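Local coordinates for NS3-like protein (Alongshan virus, PDB 6M40) that probably couples hydrolysis of ATP and other nucleoside triphosphates to RNA unwinding, as the NS3-like helicase domain of a longer viral protein, at residues L23-G28 with I146-T151; T44-V49 with D110-L115; S122-V127 with R367-Q372; A182-A187 with K216-Y221; V279-V284 with F407-W412. All coordinates share one frame; numbering follows the deposited sequence.

Contact 1: L23-G28 with I146-T151; sequences LFSHPG and IEMTAT
Here the first helicase motif meets the third: Leu23-Gly28 leads from strand 20-24 into the P-loop, whose lysine is Lys31, and Ile146-Thr151 holds the last part of strand 145-149 and the Thr-Ala-Thr at its end. The bond with the better geometry runs from Leu23 N to Glu147 O at 2.7 Å, its N-H...O angle 137°, with the donor lying nearly along the C=O axis. Further on, Ser25 N reaches Thr149 O only weakly, at 3.1 Å, and the segment then leaves the strand for the P-loop. CA-H...O contacts fill in between them, Met148 CA lying 3.2 Å from Leu23 O. Among the side chains, Leu23 sets CG beside its own backbone N (chi1 -66°) and extends CD1 to within 4.2 Å of Ile146 CG2. Ser25 OG lies 4.1 Å from both CB and the terminal CE of Met148, a selenomethionine, so the hydroxyl meets apolar groups here. Beyond the strands, the ring of Pro27 brings CG to 4.1 Å from Ala150 CB. Helix 31-42 covers one face, with Tyr38 on Leu23 and Ile146 and Lys31 on Ser25 and Met148. The acid of Glu147 is bonded to His133, while helix 290-297 touches Pro27 through Gln295 and Ala150 through Cys294.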
# COMPACT_ATOMS: atom_id res chain seq x y z
N LEU A 23 -11.07 8.95 10.31
CA LEU A 23 -11.99 7.99 10.93
C LEU A 23 -11.28 6.65 11.02
O LEU A 23 -11.09 5.99 9.99
CB LEU A 23 -13.29 7.87 10.14
CG LEU A 23 -14.19 9.11 10.10
CD1 LEU A 23 -15.50 8.69 9.46
CD2 LEU A 23 -14.41 9.69 11.48
N PHE A 24 -10.92 6.24 12.23
CA PHE A 24 -10.23 4.97 12.43
C PHE A 24 -11.24 3.84 12.24
O PHE A 24 -12.04 3.54 13.13
CB PHE A 24 -9.57 4.95 13.81
CG PHE A 24 -8.40 5.90 13.92
CD1 PHE A 24 -8.60 7.27 13.96
CD2 PHE A 24 -7.10 5.42 13.99
CE1 PHE A 24 -7.52 8.14 14.06
CE2 PHE A 24 -6.03 6.29 14.10
CZ PHE A 24 -6.24 7.65 14.13
N SER A 25 -11.23 3.24 11.05
CA SER A 25 -12.10 2.13 10.71
C SER A 25 -11.29 0.84 10.75
O SER A 25 -10.21 0.78 10.16
CB SER A 25 -12.69 2.32 9.32
OG SER A 25 -11.73 2.04 8.32
N HIS A 26 -11.80 -0.17 11.45
CA HIS A 26 -11.04 -1.40 11.61
C HIS A 26 -11.00 -2.14 10.27
O HIS A 26 -11.83 -1.90 9.39
CB HIS A 26 -11.61 -2.25 12.76
CG HIS A 26 -12.80 -3.08 12.41
ND1 HIS A 26 -14.02 -2.92 13.04
CD2 HIS A 26 -12.96 -4.11 11.54
CE1 HIS A 26 -14.88 -3.80 12.55
NE2 HIS A 26 -14.26 -4.53 11.64
N PRO A 27 -10.03 -3.03 10.09
CA PRO A 27 -9.79 -3.60 8.76
C PRO A 27 -10.98 -4.44 8.31
O PRO A 27 -11.46 -5.31 9.04
CB PRO A 27 -8.54 -4.47 8.95
CG PRO A 27 -7.99 -4.14 10.31
CD PRO A 27 -9.11 -3.56 11.11
N GLY A 28 -11.44 -4.18 7.09
CA GLY A 28 -12.56 -4.91 6.55
C GLY A 28 -13.75 -4.84 7.47
O GLY A 28 -14.30 -5.86 7.89
N ILE A 146 -12.29 12.99 3.91
CA ILE A 146 -12.51 11.96 4.91
C ILE A 146 -11.43 10.91 4.73
O ILE A 146 -11.44 10.16 3.75
CB ILE A 146 -13.91 11.35 4.81
CG1 ILE A 146 -14.97 12.40 5.15
CG2 ILE A 146 -14.04 10.16 5.76
CD1 ILE A 146 -16.38 11.92 5.07
N GLU A 147 -10.51 10.84 5.69
CA GLU A 147 -9.50 9.81 5.74
C GLU A 147 -9.98 8.65 6.61
O GLU A 147 -10.57 8.86 7.67
CB GLU A 147 -8.20 10.35 6.33
CG GLU A 147 -7.23 10.94 5.36
CD GLU A 147 -5.91 11.25 6.02
OE1 GLU A 147 -5.56 10.57 7.00
OE2 GLU A 147 -5.23 12.19 5.56
N MSE A 148 -9.70 7.43 6.16
CA MSE A 148 -10.04 6.26 6.95
C MSE A 148 -8.94 5.21 6.82
O MSE A 148 -8.54 4.82 5.74
CB MSE A 148 -11.39 5.67 6.54
CG MSE A 148 -11.77 5.87 5.07
SE MSE A 148 -13.57 5.19 4.72
CE MSE A 148 -13.16 3.26 4.72
N THR A 149 -8.44 4.78 7.98
CA THR A 149 -7.29 3.90 8.06
C THR A 149 -7.44 2.97 9.26
O THR A 149 -8.25 3.20 10.16
CB THR A 149 -5.98 4.68 8.24
OG1 THR A 149 -6.13 5.56 9.35
CG2 THR A 149 -5.64 5.45 7.00
N ALA A 150 -6.60 1.94 9.29
CA ALA A 150 -6.47 1.06 10.44
C ALA A 150 -5.25 1.41 11.30
O ALA A 150 -4.63 0.52 11.90
CB ALA A 150 -6.39 -0.40 9.98
N THR A 151 -4.89 2.69 11.37
CA THR A 151 -3.74 3.15 12.15
C THR A 151 -3.92 4.61 12.55
O THR A 151 -2.97 5.27 12.97
CB THR A 151 -2.43 3.02 11.37
OG1 THR A 151 -2.51 3.79 10.17
CG2 THR A 151 -2.13 1.56 11.03

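Contact 2: T44-V49 with D110-L115; sequences TWSNRV and DVSYVL
Asp110 O is gripped by two successive backbone amides: Asn47 N donates to it at 3.0 Å with an angle of 156°, and Arg48 N adds a weak bond at 3.4 Å. The same aspartate also holds the Asn47 side chain, whose ND2 lies 2.8 Å from Asp110 OD2. That bond uses the anti lone pair of the carboxylate oxygen; the amide and carboxylate planes stand 85° apart, and OD2 lies tilted from the amide plane. Parallel pairing then takes over, with Ser112 N donating to Arg48 O at 3.1 Å in the carbonyl plane. Two hydroxyls face each other alongside, Ser46 OG and Ser112 OG at 3.5 Å. Their mutual bond is weak; each also has a stronger partner, Leu42 O for Ser46 OG and Ala144 N for Ser112 OG. Val49 follows with apolar packing: its CG2, anti to the carbonyl carbon, lies 3.8 Å from Ser112 CB, and its CG1 lies 4.4 Å from Val114 CG2. The two strands are neighbours in the parallel sheet of the RecA-like ATPase domain, strand 111-116 leading to motif II. Leu42 of helix 31-42 covers Val49, Ser112 and Val114, whereas Val111 and Tyr113 touch Tyr50 of strand 48-53, and Tyr113 also packs on helix 123-136.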
# COMPACT_ATOMS: atom_id res chain seq x y z
N THR A 44 -23.52 18.11 0.51
CA THR A 44 -24.10 19.28 1.14
C THR A 44 -23.60 20.56 0.50
O THR A 44 -24.38 21.43 0.10
CB THR A 44 -23.76 19.28 2.64
OG1 THR A 44 -24.46 18.22 3.30
CG2 THR A 44 -24.14 20.62 3.28
N TRP A 45 -22.27 20.70 0.38
CA TRP A 45 -21.62 21.95 -0.00
C TRP A 45 -20.76 21.86 -1.25
O TRP A 45 -20.41 22.90 -1.80
CB TRP A 45 -20.73 22.46 1.15
CG TRP A 45 -19.90 21.37 1.80
CD1 TRP A 45 -18.96 20.59 1.20
CD2 TRP A 45 -19.95 20.95 3.18
NE1 TRP A 45 -18.42 19.71 2.11
CE2 TRP A 45 -19.01 19.91 3.33
CE3 TRP A 45 -20.70 21.36 4.29
CZ2 TRP A 45 -18.80 19.27 4.55
CZ3 TRP A 45 -20.48 20.71 5.50
CH2 TRP A 45 -19.54 19.68 5.62
N SER A 46 -20.40 20.66 -1.71
CA SER A 46 -19.52 20.50 -2.86
C SER A 46 -20.26 19.79 -3.99
O SER A 46 -21.31 19.18 -3.79
CB SER A 46 -18.25 19.73 -2.47
OG SER A 46 -18.49 18.33 -2.43
N ASN A 47 -19.68 19.89 -5.19
CA ASN A 47 -20.35 19.46 -6.42
C ASN A 47 -19.87 18.11 -6.95
O ASN A 47 -20.63 17.45 -7.66
CB ASN A 47 -20.14 20.49 -7.53
CG ASN A 47 -20.63 21.87 -7.16
OD1 ASN A 47 -21.56 22.02 -6.37
ND2 ASN A 47 -20.01 22.89 -7.74
N ARG A 48 -18.63 17.72 -6.68
CA ARG A 48 -18.15 16.38 -7.00
C ARG A 48 -17.43 15.81 -5.79
O ARG A 48 -16.89 16.55 -4.97
CB ARG A 48 -17.18 16.38 -8.20
CG ARG A 48 -17.73 16.98 -9.47
CD ARG A 48 -16.89 16.55 -10.67
NE ARG A 48 -17.51 16.93 -11.94
CZ ARG A 48 -17.09 16.53 -13.13
NH1 ARG A 48 -16.03 15.74 -13.24
NH2 ARG A 48 -17.73 16.93 -14.22
N VAL A 49 -17.40 14.48 -5.69
CA VAL A 49 -16.65 13.81 -4.64
C VAL A 49 -15.88 12.64 -5.25
O VAL A 49 -16.47 11.77 -5.89
CB VAL A 49 -17.54 13.31 -3.49
CG1 VAL A 49 -16.75 12.35 -2.61
CG2 VAL A 49 -18.07 14.47 -2.69
N ASP A 110 -14.57 23.03 -5.00
CA ASP A 110 -15.87 22.38 -4.87
C ASP A 110 -15.74 20.87 -5.02
O ASP A 110 -16.70 20.20 -5.43
CB ASP A 110 -16.86 22.93 -5.89
CG ASP A 110 -16.43 22.68 -7.34
OD1 ASP A 110 -15.21 22.62 -7.62
OD2 ASP A 110 -17.31 22.55 -8.21
N VAL A 111 -14.58 20.32 -4.70
CA VAL A 111 -14.32 18.89 -4.84
C VAL A 111 -13.89 18.35 -3.48
O VAL A 111 -12.83 18.75 -2.96
CB VAL A 111 -13.26 18.58 -5.90
CG1 VAL A 111 -13.10 17.08 -6.04
CG2 VAL A 111 -13.62 19.21 -7.23
N SER A 112 -14.67 17.43 -2.94
CA SER A 112 -14.35 16.74 -1.70
C SER A 112 -13.85 15.34 -2.03
O SER A 112 -14.17 14.76 -3.07
CB SER A 112 -15.57 16.68 -0.78
OG SER A 112 -15.82 17.96 -0.23
N TYR A 113 -13.02 14.80 -1.13
CA TYR A 113 -12.33 13.54 -1.36
C TYR A 113 -12.67 12.58 -0.23
O TYR A 113 -13.00 13.00 0.88
CB TYR A 113 -10.80 13.79 -1.51
CG TYR A 113 -10.49 14.87 -2.56
CD1 TYR A 113 -10.55 16.23 -2.23
CD2 TYR A 113 -10.15 14.53 -3.87
CE1 TYR A 113 -10.29 17.21 -3.18
CE2 TYR A 113 -9.88 15.52 -4.83
CZ TYR A 113 -9.95 16.86 -4.47
OH TYR A 113 -9.68 17.84 -5.39
N VAL A 114 -12.67 11.28 -0.53
CA VAL A 114 -12.78 10.22 0.47
C VAL A 114 -11.68 9.22 0.16
O VAL A 114 -11.70 8.59 -0.90
CB VAL A 114 -14.16 9.52 0.45
CG1 VAL A 114 -14.10 8.22 1.23
CG2 VAL A 114 -15.25 10.43 1.02
N LEU A 115 -10.74 9.05 1.08
CA LEU A 115 -9.60 8.18 0.88
C LEU A 115 -9.64 7.02 1.85
O LEU A 115 -9.84 7.21 3.05
CB LEU A 115 -8.29 8.95 1.06
CG LEU A 115 -7.82 9.87 -0.07
CD1 LEU A 115 -8.79 10.99 -0.36
CD2 LEU A 115 -6.46 10.42 0.33

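Contact 3: S122-V127 with R367-Q372; sequences SAHTKV and RWLTEQ
This is a buried interhelical contact in which His124, near the start of helix 123-136, is set against Trp368 and Leu369 near the end of helix 362-371 and Gln372 just after it. The short axes stay 12.1 Å apart at their closest and their directions differ by 107°, so side chains rather than backbones bridge the gap. The imidazole slides past Leu369, whose CD2 comes 3.6 Å from His124 CD2. Its NE2 lies over one face of the indole, toward the rim, 4.1 Å from Trp368 CH2, in an oblique pair with ring planes inclined by 34°. Trp368 reaches this place because CG is anti to its backbone N (chi1 -175°). Helix 123-136 follows the Asp-Glu-Thr-His motif II of the ATPase domain, while helix 362-371 belongs to the C-terminal helical region, so the contact joins two parts of the helicase. Gln372 and His124 extend from opposite directions, the amide almost perpendicular to the imidazole, with Gln372 NE2 3.9 Å from His124 CD2. Apolar packing continues from Val127 CG2 to Leu369 CD1 at 4.0 Å, and Ala123 CB meets the indole edge at Trp368 CH2. Cys336 of helix 328-339 touches both Val127 and Trp368, and Leu97 of helix 93-102 lies against Val127.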
# COMPACT_ATOMS: atom_id res chain seq x y z
N SER A 122 2.87 3.23 -0.20
CA SER A 122 3.19 3.73 -1.53
C SER A 122 3.56 5.20 -1.40
O SER A 122 2.98 5.92 -0.58
CB SER A 122 2.03 3.57 -2.52
OG SER A 122 1.14 4.68 -2.46
N ALA A 123 4.53 5.64 -2.20
CA ALA A 123 4.84 7.07 -2.24
C ALA A 123 3.66 7.86 -2.78
O ALA A 123 3.47 9.02 -2.40
CB ALA A 123 6.08 7.32 -3.09
N HIS A 124 2.85 7.26 -3.64
CA HIS A 124 1.76 8.01 -4.26
C HIS A 124 0.67 8.31 -3.25
O HIS A 124 0.15 9.43 -3.22
CB HIS A 124 1.26 7.26 -5.48
CG HIS A 124 2.36 6.90 -6.43
ND1 HIS A 124 3.28 5.92 -6.14
CD2 HIS A 124 2.72 7.41 -7.62
CE1 HIS A 124 4.15 5.82 -7.13
NE2 HIS A 124 3.83 6.72 -8.04
N THR A 125 0.31 7.34 -2.41
CA THR A 125 -0.63 7.62 -1.33
C THR A 125 -0.16 8.82 -0.51
O THR A 125 -0.94 9.72 -0.21
CB THR A 125 -0.80 6.39 -0.44
OG1 THR A 125 -1.04 5.24 -1.26
CG2 THR A 125 -1.96 6.58 0.51
N LYS A 126 1.13 8.86 -0.17
CA LYS A 126 1.66 9.90 0.69
C LYS A 126 1.47 11.28 0.07
O LYS A 126 0.89 12.18 0.70
CB LYS A 126 3.14 9.66 0.96
CG LYS A 126 3.52 8.25 1.38
CD LYS A 126 3.46 8.08 2.88
CE LYS A 126 4.20 6.83 3.33
NZ LYS A 126 4.46 6.88 4.79
N VAL A 127 1.97 11.48 -1.15
CA VAL A 127 1.87 12.80 -1.76
C VAL A 127 0.42 13.14 -2.03
O VAL A 127 0.01 14.30 -1.91
CB VAL A 127 2.72 12.85 -3.04
CG1 VAL A 127 4.12 12.34 -2.77
CG2 VAL A 127 2.08 12.04 -4.13
N ARG A 367 6.27 14.93 -13.91
CA ARG A 367 6.37 13.95 -15.01
C ARG A 367 6.36 12.49 -14.48
O ARG A 367 5.81 11.57 -15.12
CB ARG A 367 7.62 14.23 -15.84
CG ARG A 367 7.53 15.62 -16.56
CD ARG A 367 6.22 15.70 -17.39
NE ARG A 367 6.19 14.60 -18.37
CZ ARG A 367 6.81 14.65 -19.55
NH1 ARG A 367 7.53 15.76 -19.87
NH2 ARG A 367 6.76 13.59 -20.38
N TRP A 368 7.00 12.27 -13.34
CA TRP A 368 6.97 10.96 -12.72
C TRP A 368 5.56 10.59 -12.28
O TRP A 368 5.09 9.48 -12.54
CB TRP A 368 7.93 10.95 -11.53
CG TRP A 368 8.10 9.64 -10.86
CD1 TRP A 368 8.58 8.50 -11.41
CD2 TRP A 368 7.86 9.35 -9.48
NE1 TRP A 368 8.63 7.50 -10.47
CE2 TRP A 368 8.19 8.00 -9.27
CE3 TRP A 368 7.38 10.10 -8.40
CZ2 TRP A 368 8.06 7.38 -8.04
CZ3 TRP A 368 7.25 9.48 -7.16
CH2 TRP A 368 7.59 8.13 -7.00
N LEU A 369 4.89 11.52 -11.61
CA LEU A 369 3.59 11.23 -11.01
C LEU A 369 2.47 11.18 -12.04
O LEU A 369 1.42 10.60 -11.74
CB LEU A 369 3.30 12.29 -9.95
CG LEU A 369 4.12 12.15 -8.67
CD1 LEU A 369 3.68 13.17 -7.65
CD2 LEU A 369 4.02 10.75 -8.09
N THR A 370 2.69 11.73 -13.24
CA THR A 370 1.61 11.87 -14.23
C THR A 370 1.74 10.99 -15.47
O THR A 370 0.72 10.52 -15.98
CB THR A 370 1.48 13.33 -14.66
OG1 THR A 370 2.77 13.90 -14.86
CG2 THR A 370 0.74 14.14 -13.61
N GLU A 371 2.95 10.75 -16.00
CA GLU A 371 3.10 9.77 -17.08
C GLU A 371 3.32 8.36 -16.56
O GLU A 371 3.14 7.41 -17.31
CB GLU A 371 4.26 10.17 -18.00
CG GLU A 371 4.04 11.47 -18.75
CD GLU A 371 2.78 11.44 -19.61
OE1 GLU A 371 2.52 10.40 -20.23
OE2 GLU A 371 2.07 12.47 -19.66
N GLN A 372 3.76 8.25 -15.31
CA GLN A 372 3.70 7.04 -14.50
C GLN A 372 4.15 5.80 -15.26
O GLN A 372 3.44 4.80 -15.36
CB GLN A 372 2.29 6.86 -13.91
CG GLN A 372 2.24 6.83 -12.36
CD GLN A 372 0.83 7.03 -11.78
OE1 GLN A 372 -0.11 6.31 -12.12
NE2 GLN A 372 0.70 7.99 -10.87

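Contact 4: A182-A187 with K216-Y221; sequences AVRKYA and KQTTPY
The helical segment Ala182-Ala187 is faced by the irregular chain 216-221, the backbones coming nearest at Ala187 and Thr219, whose CA atoms are 6.1 Å apart. At the centre Ala187 CB points at Thr219 and meets its CG2 at 3.4 Å; that methyl group also lies 3.7 Å from Val183 O. Thr219 can turn the methyl this way because OG1 takes the position between the backbone N and the carbonyl carbon (chi1 66°), where it bonds to Ile215 O. To one side Arg184 stretches out, extended from CG to NE, and crosses Thr218 at about a right angle. Thr218 lies over one face of the guanidinium, so although Thr218 OG1 is 3.0 Å from Arg184 NH2 the angle is poor and no hydrogen bond results; the hydroxyl is instead bonded to His214 O. Tyr221 brings its ring to Ala187, CE1 lying 4.1 Å from CB. Its OH reaches the edge of the Tyr186 ring in plane, 3.7 Å from CD1. This is plain packing within the second RecA-like domain, as in NS3 helicases: helix 179-189 rests on the link between helix 208-216 and strand 222-226, while Val183 touches Phe266 of strand 264-276 and Tyr186 stacks on His190.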
# COMPACT_ATOMS: atom_id res chain seq x y z
N ALA A 182 4.42 -24.93 12.22
CA ALA A 182 3.15 -24.49 12.78
C ALA A 182 2.02 -24.69 11.79
O ALA A 182 0.86 -24.87 12.19
CB ALA A 182 3.23 -23.03 13.21
N VAL A 183 2.33 -24.66 10.49
CA VAL A 183 1.35 -25.01 9.47
C VAL A 183 1.19 -26.52 9.35
O VAL A 183 0.18 -26.98 8.80
CB VAL A 183 1.75 -24.38 8.12
CG1 VAL A 183 1.02 -25.06 6.98
CG2 VAL A 183 1.48 -22.89 8.13
N ARG A 184 2.16 -27.30 9.81
CA ARG A 184 1.96 -28.74 9.90
C ARG A 184 1.07 -29.08 11.09
O ARG A 184 0.09 -29.82 10.96
CB ARG A 184 3.30 -29.46 10.00
CG ARG A 184 4.02 -29.55 8.68
CD ARG A 184 5.40 -30.20 8.81
NE ARG A 184 6.29 -29.73 7.75
CZ ARG A 184 7.49 -30.24 7.50
NH1 ARG A 184 7.95 -31.25 8.22
NH2 ARG A 184 8.23 -29.74 6.53
N LYS A 185 1.39 -28.52 12.26
CA LYS A 185 0.52 -28.67 13.42
C LYS A 185 -0.93 -28.37 13.05
O LYS A 185 -1.84 -29.14 13.36
CB LYS A 185 1.00 -27.75 14.55
CG LYS A 185 1.30 -28.45 15.86
CD LYS A 185 1.47 -27.45 16.99
CE LYS A 185 2.90 -27.40 17.52
NZ LYS A 185 2.96 -26.90 18.93
N TYR A 186 -1.15 -27.24 12.36
CA TYR A 186 -2.50 -26.85 11.95
C TYR A 186 -3.09 -27.86 10.97
O TYR A 186 -4.28 -28.21 11.07
CB TYR A 186 -2.45 -25.44 11.33
CG TYR A 186 -3.79 -24.76 11.10
CD1 TYR A 186 -4.53 -25.02 9.95
CD2 TYR A 186 -4.30 -23.83 12.01
CE1 TYR A 186 -5.75 -24.39 9.72
CE2 TYR A 186 -5.52 -23.20 11.78
CZ TYR A 186 -6.24 -23.49 10.64
OH TYR A 186 -7.45 -22.87 10.40
N ALA A 187 -2.29 -28.36 10.02
CA ALA A 187 -2.82 -29.25 8.99
C ALA A 187 -3.33 -30.56 9.58
O ALA A 187 -4.21 -31.19 8.99
CB ALA A 187 -1.73 -29.53 7.95
N LYS A 216 4.10 -28.10 0.35
CA LYS A 216 3.65 -29.05 -0.67
C LYS A 216 3.97 -30.48 -0.25
O LYS A 216 3.13 -31.37 -0.38
CB LYS A 216 4.31 -28.72 -2.02
CG LYS A 216 3.35 -28.60 -3.20
CD LYS A 216 4.08 -28.16 -4.47
CE LYS A 216 4.58 -26.71 -4.37
NZ LYS A 216 5.49 -26.32 -5.49
N GLN A 217 5.18 -30.70 0.27
CA GLN A 217 5.68 -32.03 0.53
C GLN A 217 5.40 -32.52 1.94
O GLN A 217 5.93 -33.56 2.34
CB GLN A 217 7.19 -32.08 0.26
CG GLN A 217 8.06 -31.45 1.35
CD GLN A 217 9.51 -31.26 0.91
OE1 GLN A 217 9.84 -31.46 -0.26
NE2 GLN A 217 10.36 -30.86 1.84
N THR A 218 4.58 -31.81 2.71
CA THR A 218 4.23 -32.28 4.04
C THR A 218 2.72 -32.31 4.24
O THR A 218 2.15 -33.36 4.51
CB THR A 218 4.89 -31.42 5.11
OG1 THR A 218 6.23 -31.11 4.72
CG2 THR A 218 4.91 -32.18 6.43
N THR A 219 2.07 -31.16 4.13
CA THR A 219 0.63 -31.11 4.30
C THR A 219 -0.08 -31.53 3.01
O THR A 219 0.50 -31.48 1.93
CB THR A 219 0.19 -29.70 4.69
OG1 THR A 219 0.44 -28.80 3.60
CG2 THR A 219 0.94 -29.22 5.92
N PRO A 220 -1.34 -31.95 3.12
CA PRO A 220 -2.13 -32.26 1.91
C PRO A 220 -2.66 -31.03 1.20
O PRO A 220 -3.37 -31.17 0.20
CB PRO A 220 -3.28 -33.10 2.47
CG PRO A 220 -3.47 -32.58 3.87
CD PRO A 220 -2.09 -32.22 4.36
N TYR A 221 -2.35 -29.83 1.70
CA TYR A 221 -2.81 -28.60 1.08
C TYR A 221 -2.10 -28.39 -0.26
O TYR A 221 -0.95 -28.78 -0.44
CB TYR A 221 -2.51 -27.39 1.98
CG TYR A 221 -3.23 -27.35 3.32
CD1 TYR A 221 -3.77 -28.49 3.90
CD2 TYR A 221 -3.35 -26.14 4.00
CE1 TYR A 221 -4.42 -28.43 5.12
CE2 TYR A 221 -4.00 -26.07 5.22
CZ TYR A 221 -4.53 -27.22 5.78
OH TYR A 221 -5.17 -27.16 6.99

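Contact 5: V279-V284 with F407-W412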
# COMPACT_ATOMS: atom_id res chain seq x y z
N VAL A 279 24.99 5.32 0.55
CA VAL A 279 25.59 5.18 -0.77
C VAL A 279 24.54 4.94 -1.83
O VAL A 279 24.88 4.88 -3.02
CB VAL A 279 26.63 4.05 -0.81
CG1 VAL A 279 27.79 4.43 -1.74
CG2 VAL A 279 27.13 3.72 0.58
N GLY A 280 23.28 4.82 -1.46
CA GLY A 280 22.23 4.43 -2.37
C GLY A 280 21.14 3.68 -1.63
O GLY A 280 20.73 4.10 -0.52
N THR A 281 20.67 2.58 -2.20
CA THR A 281 19.70 1.72 -1.55
C THR A 281 20.18 0.27 -1.58
O THR A 281 20.94 -0.14 -2.47
CB THR A 281 18.31 1.77 -2.21
OG1 THR A 281 18.35 1.13 -3.49
CG2 THR A 281 17.81 3.19 -2.36
N LYS A 282 19.70 -0.50 -0.61
CA LYS A 282 19.95 -1.93 -0.54
C LYS A 282 18.66 -2.63 -0.11
O LYS A 282 17.84 -2.06 0.61
CB LYS A 282 21.09 -2.27 0.43
CG LYS A 282 22.44 -1.67 0.03
CD LYS A 282 23.61 -2.33 0.76
CE LYS A 282 24.79 -1.38 0.94
NZ LYS A 282 25.52 -1.65 2.21
N GLY A 283 18.49 -3.87 -0.57
CA GLY A 283 17.36 -4.70 -0.17
C GLY A 283 17.61 -5.51 1.08
O GLY A 283 18.55 -6.31 1.13
N VAL A 284 16.77 -5.33 2.10
CA VAL A 284 16.95 -6.01 3.38
C VAL A 284 15.61 -6.54 3.88
O VAL A 284 14.54 -6.02 3.54
CB VAL A 284 17.56 -5.08 4.45
CG1 VAL A 284 18.64 -5.80 5.24
CG2 VAL A 284 18.11 -3.81 3.81
N PHE A 407 24.57 8.14 -5.66
CA PHE A 407 23.40 7.38 -5.22
C PHE A 407 23.24 6.15 -6.11
O PHE A 407 22.90 6.28 -7.29
CB PHE A 407 22.13 8.22 -5.26
CG PHE A 407 21.03 7.67 -4.41
CD1 PHE A 407 21.06 7.81 -3.04
CD2 PHE A 407 19.95 7.02 -4.99
CE1 PHE A 407 20.04 7.31 -2.25
CE2 PHE A 407 18.92 6.52 -4.21
CZ PHE A 407 18.97 6.67 -2.84
N ASN A 408 23.45 4.98 -5.52
CA ASN A 408 23.35 3.72 -6.24
C ASN A 408 22.02 3.08 -5.85
O ASN A 408 21.92 2.35 -4.86
CB ASN A 408 24.53 2.83 -5.90
CG ASN A 408 24.58 1.59 -6.74
OD1 ASN A 408 23.95 1.51 -7.79
ND2 ASN A 408 25.35 0.61 -6.30
N ASP A 409 20.98 3.36 -6.64
CA ASP A 409 19.69 2.74 -6.42
C ASP A 409 19.76 1.28 -6.83
O ASP A 409 20.01 0.96 -8.00
CB ASP A 409 18.60 3.46 -7.21
CG ASP A 409 17.25 3.38 -6.54
OD1 ASP A 409 17.03 2.44 -5.76
OD2 ASP A 409 16.41 4.28 -6.79
N ALA A 410 19.56 0.38 -5.87
CA ALA A 410 19.61 -1.05 -6.14
C ALA A 410 18.31 -1.59 -6.71
O ALA A 410 18.18 -2.81 -6.91
CB ALA A 410 19.98 -1.80 -4.86
N ARG A 411 17.37 -0.69 -6.98
CA ARG A 411 16.13 -1.04 -7.68
C ARG A 411 16.22 -0.89 -9.20
O ARG A 411 15.27 -1.28 -9.92
CB ARG A 411 14.99 -0.18 -7.17
CG ARG A 411 14.67 -0.46 -5.71
CD ARG A 411 13.61 0.45 -5.19
NE ARG A 411 14.16 1.81 -5.16
CZ ARG A 411 13.46 2.93 -5.40
NH1 ARG A 411 12.15 2.86 -5.69
NH2 ARG A 411 14.04 4.13 -5.36
N TRP A 412 17.39 -0.41 -9.67
CA TRP A 412 17.68 -0.38 -11.10
C TRP A 412 18.13 -1.74 -11.65
O TRP A 412 18.54 -1.87 -12.83
CB TRP A 412 18.73 0.69 -11.39
CG TRP A 412 18.25 2.12 -11.17
CD1 TRP A 412 16.98 2.52 -10.82
CD2 TRP A 412 19.03 3.32 -11.28
NE1 TRP A 412 16.93 3.89 -10.72
CE2 TRP A 412 18.17 4.41 -11.00
CE3 TRP A 412 20.37 3.59 -11.60
CZ2 TRP A 412 18.61 5.73 -11.02
CZ3 TRP A 412 20.80 4.90 -11.62
CH2 TRP A 412 19.92 5.96 -11.33
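Phe407 lays one face of its ring over the backbone of Gly280, whose CA stands 3.8 Å from the ring centroid and 18° off the normal, a CH-pi contact. The ring gets there with CG anti to the backbone N (chi1 -161°), and its CZ continues to Thr281 CG2 at 3.7 Å. Alongside, the two backbones run in nearly the same direction and are joined by a single bridge between Gly280 and Asn408. Asn408 N donates to Val279 O at 2.9 Å, in the carbonyl plane and on a lone pair. Thr281 N returns a bond to Asn408 O, also 2.9 Å, but from above the carbonyl plane. Having no CB, Gly280 leaves room for this oxygen, with its CA 3.3 Å away. Thr281 OG1, between its own N and carbonyl carbon, accepts the amide of Ala410 at 2.8 Å, where a type I turn from Asp409 to Trp412 begins. Thr281 opens strand 281-287, which pairs antiparallel with strand 264-276 as a hairpin that here meets the chain after helix 393-404. Within the turn Asp409 OD1 takes Arg411 NE at 3.0 Å as part of a salt bridge. Thr378 also bonds Asp409 OD2 and Glu332 pairs with Arg411; these further partners would tend to hold the turn on the C-terminal helices, while the backbone bonds and Thr281 OG1 join it to the hairpin.

In the fold
Contacts 1 and 2 share one parallel sheet: strands 145-149 and 111-116 are neighbours, Ile146 O lying 3.0 Å from Leu115 N, and their centres are 19 Å apart. Contact 1 lies at the probable nucleotide site, where the first and third helicase motifs meet, whereas contact 2 lies where strands 48-53 and 111-116 of that sheet begin. Contact 3, centred 22 Å from both, brings the C-terminal helices against this domain. Contact 5 joins those C-terminal elements to the hairpin of the second sheet, its centre 19 Å from that of contact 3 and nearest atoms about 7 Å away. Contact 4 is remote, its centre 34 Å from that of contact 1 and 50 Å from that of contact 2, beside the second sheet.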